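Local coordinates for protein N-acetylglucosamine-6-phosphate deacetylase (Mycobacterium smegmatis, PDB 6FV4) that probably removes the acetyl group from N-acetylglucosamine-6-phosphate, as a metal-dependent hydrolase of the NagA family, at residues 370-375 against 385-390. The protein carries 1 engineered substitution. Sequence-based numbering, arbitrary orientation.
Sequences RADLVV and VMRAGE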
loop_
_atom_site.group_PDB
_atom_site.type_symbol
_atom_site.label_atom_id
_atom_site.label_comp_id
_atom_site.label_asym_id
_atom_site.label_seq_id
_atom_site.Cartn_x
_atom_site.Cartn_y
_atom_site.Cartn_z
ATOM N N ARG B 370 -23.201 16.949 19.072
ATOM C CA ARG B 370 -22.650 17.873 20.055
ATOM C C ARG B 370 -21.789 18.914 19.353
ATOM O O ARG B 370 -21.152 18.639 18.333
ATOM C CB ARG B 370 -21.836 17.140 21.128
ATOM C CG ARG B 370 -21.784 17.922 22.442
ATOM C CD ARG B 370 -21.054 17.195 23.551
ATOM N NE ARG B 370 -19.626 17.082 23.267
ATOM C CZ ARG B 370 -18.757 16.460 24.055
ATOM N NH1 ARG B 370 -19.167 15.896 25.201
ATOM N NH2 ARG B 370 -17.476 16.405 23.696
ATOM N N ALA B 371 -21.804 20.134 19.891
ATOM C CA ALA B 371 -21.184 21.276 19.228
ATOM C C ALA B 371 -19.701 21.337 19.605
ATOM O O ALA B 371 -19.260 22.136 20.435
ATOM C CB ALA B 371 -21.914 22.562 19.586
ATOM N N ASP B 372 -18.923 20.470 18.960
ATOM C CA ASP B 372 -17.474 20.426 19.107
ATOM C C ASP B 372 -16.887 20.792 17.754
ATOM O O ASP B 372 -17.118 20.080 16.771
ATOM C CB ASP B 372 -16.986 19.039 19.520
ATOM C CG ASP B 372 -17.642 18.525 20.782
ATOM O OD1 ASP B 372 -18.278 19.311 21.516
ATOM O OD2 ASP B 372 -17.514 17.315 21.041
ATOM N N LEU B 373 -16.160 21.904 17.689
ATOM C CA LEU B 373 -15.619 22.341 16.410
ATOM C C LEU B 373 -14.329 23.109 16.647
ATOM O O LEU B 373 -14.022 23.523 17.770
ATOM C CB LEU B 373 -16.631 23.189 15.625
ATOM C CG LEU B 373 -17.259 24.439 16.255
ATOM C CD1 LEU B 373 -16.311 25.643 16.264
ATOM C CD2 LEU B 373 -18.549 24.793 15.500
ATOM N N VAL B 374 -13.584 23.314 15.557
ATOM C CA VAL B 374 -12.275 23.957 15.586
ATOM C C VAL B 374 -12.217 24.969 14.450
ATOM O O VAL B 374 -12.662 24.688 13.334
ATOM C CB VAL B 374 -11.124 22.931 15.458
ATOM C CG1 VAL B 374 -9.770 23.639 15.380
ATOM C CG2 VAL B 374 -11.134 21.966 16.625
ATOM N N VAL B 375 -11.716 26.158 14.745
ATOM C CA VAL B 375 -11.606 27.222 13.764
ATOM C C VAL B 375 -10.142 27.341 13.388
ATOM O O VAL B 375 -9.275 27.406 14.267
ATOM C CB VAL B 375 -12.160 28.550 14.301
ATOM C CG1 VAL B 375 -12.235 29.559 13.175
ATOM C CG2 VAL B 375 -13.551 28.332 14.908
ATOM N N VAL B 385 -11.604 27.196 19.514
ATOM C CA VAL B 385 -12.009 25.825 19.807
ATOM C C VAL B 385 -13.321 25.870 20.572
ATOM O O VAL B 385 -13.410 26.514 21.625
ATOM C CB VAL B 385 -10.968 25.054 20.642
ATOM C CG1 VAL B 385 -11.475 23.637 20.934
ATOM C CG2 VAL B 385 -9.622 25.002 19.939
ATOM N N MET B 386 -14.326 25.163 20.076
ATOM C CA MET B 386 -15.582 25.032 20.796
ATOM C C MET B 386 -15.783 23.578 21.190
ATOM O O MET B 386 -15.490 22.670 20.411
ATOM C CB MET B 386 -16.763 25.521 19.957
ATOM C CG MET B 386 -18.116 25.198 20.589
ATOM S SD MET B 386 -19.435 25.901 19.600
ATOM C CE MET B 386 -19.377 27.595 20.176
ATOM N N ARG B 387 -16.275 23.364 22.410
ATOM C CA ARG B 387 -16.571 22.028 22.908
ATOM C C ARG B 387 -17.858 22.081 23.716
ATOM O O ARG B 387 -17.972 22.888 24.639
ATOM C CB ARG B 387 -15.421 21.492 23.774
ATOM C CG ARG B 387 -15.608 20.050 24.204
ATOM C CD ARG B 387 -14.439 19.551 25.046
ATOM N NE ARG B 387 -14.695 18.185 25.483
ATOM C CZ ARG B 387 -15.323 17.840 26.609
ATOM N NH1 ARG B 387 -15.763 18.760 27.461
ATOM N NH2 ARG B 387 -15.514 16.558 26.880
ATOM N N ALA B 388 -18.816 21.222 23.365
ATOM C CA ALA B 388 -20.145 21.213 23.982
ATOM C C ALA B 388 -20.780 22.602 23.952
ATOM O O ALA B 388 -21.371 23.063 24.932
ATOM C CB ALA B 388 -20.090 20.672 25.410
ATOM N N GLY B 389 -20.641 23.281 22.814
ATOM C CA GLY B 389 -21.292 24.559 22.593
ATOM C C GLY B 389 -20.643 25.765 23.236
ATOM O O GLY B 389 -21.166 26.877 23.087
ATOM N N GLU B 390 -19.523 25.601 23.932
ATOM C CA GLU B 390 -18.865 26.717 24.597
ATOM C C GLU B 390 -17.430 26.841 24.111
ATOM O O GLU B 390 -16.781 25.849 23.783
ATOM C CB GLU B 390 -18.898 26.547 26.111
ATOM C CG GLU B 390 -20.323 26.446 26.619
ATOM C CD GLU B 390 -20.403 26.184 28.094
ATOM O OE1 GLU B 390 -19.480 26.604 28.831
ATOM O OE2 GLU B 390 -21.401 25.562 28.522
HETATM O O HOH W 1 -15.337 14.919 24.882
#
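L373 and M386 form the hydrogen-bonded pair of an antiparallel beta hairpin made by strands 373-376 and 382-387. Two backbone bonds define that pair: M386 N to L373 O, 2.8 Å, and L373 N to M386 O, 2.9 Å. On the same face, CD1 of L373 rests against CB of M386 at 3.7 Å, while V374 and V385, the adjoining non-hydrogen-bonded pair, face the other side. M386 holds CG anti to its own N (chi1 171°), which brings CG to 3.3 Å from A371 O; SD lies 4.2 Å from A371 CB.

Beyond the L373-M386 pair, the type I' turn R387-E390, which links strands 382-387 and 390-391, takes over. Its two successive amides go to different acceptors: A388 N gives a nearly straight bond (175°) to D372 OD1, reaching it close to the line of the C-O bond, and G389 N binds the carbonyl of A371, the centre of an inverse gamma turn. D372 therefore ties the turn to the segment before the strand.

R370 helps to fix this carboxylate, together with A388 N, gripping it side-on through NE and NH2; NH2 lies 2.8 Å from OD2. The bend of R370 at chi3 turns NE and the guanidinium toward D372, while CD packs 4.1 Å from A388 CB, which also lies over one face of that guanidinium. R387 NE is bonded to T102 O. Further out, backbone bonds between D372 and G67 and between V374 and V65 join the hairpin to strand 63-76, away from the catalytic metal and substrate sites.

The guanidinium planes of R370 and R387 are turned 69° apart, and water 1 bridges these like charges, accepting from NH2 of both; R370 NH2 lies over one face of the R387 guanidinium, 3.7 Å from R387 NH2.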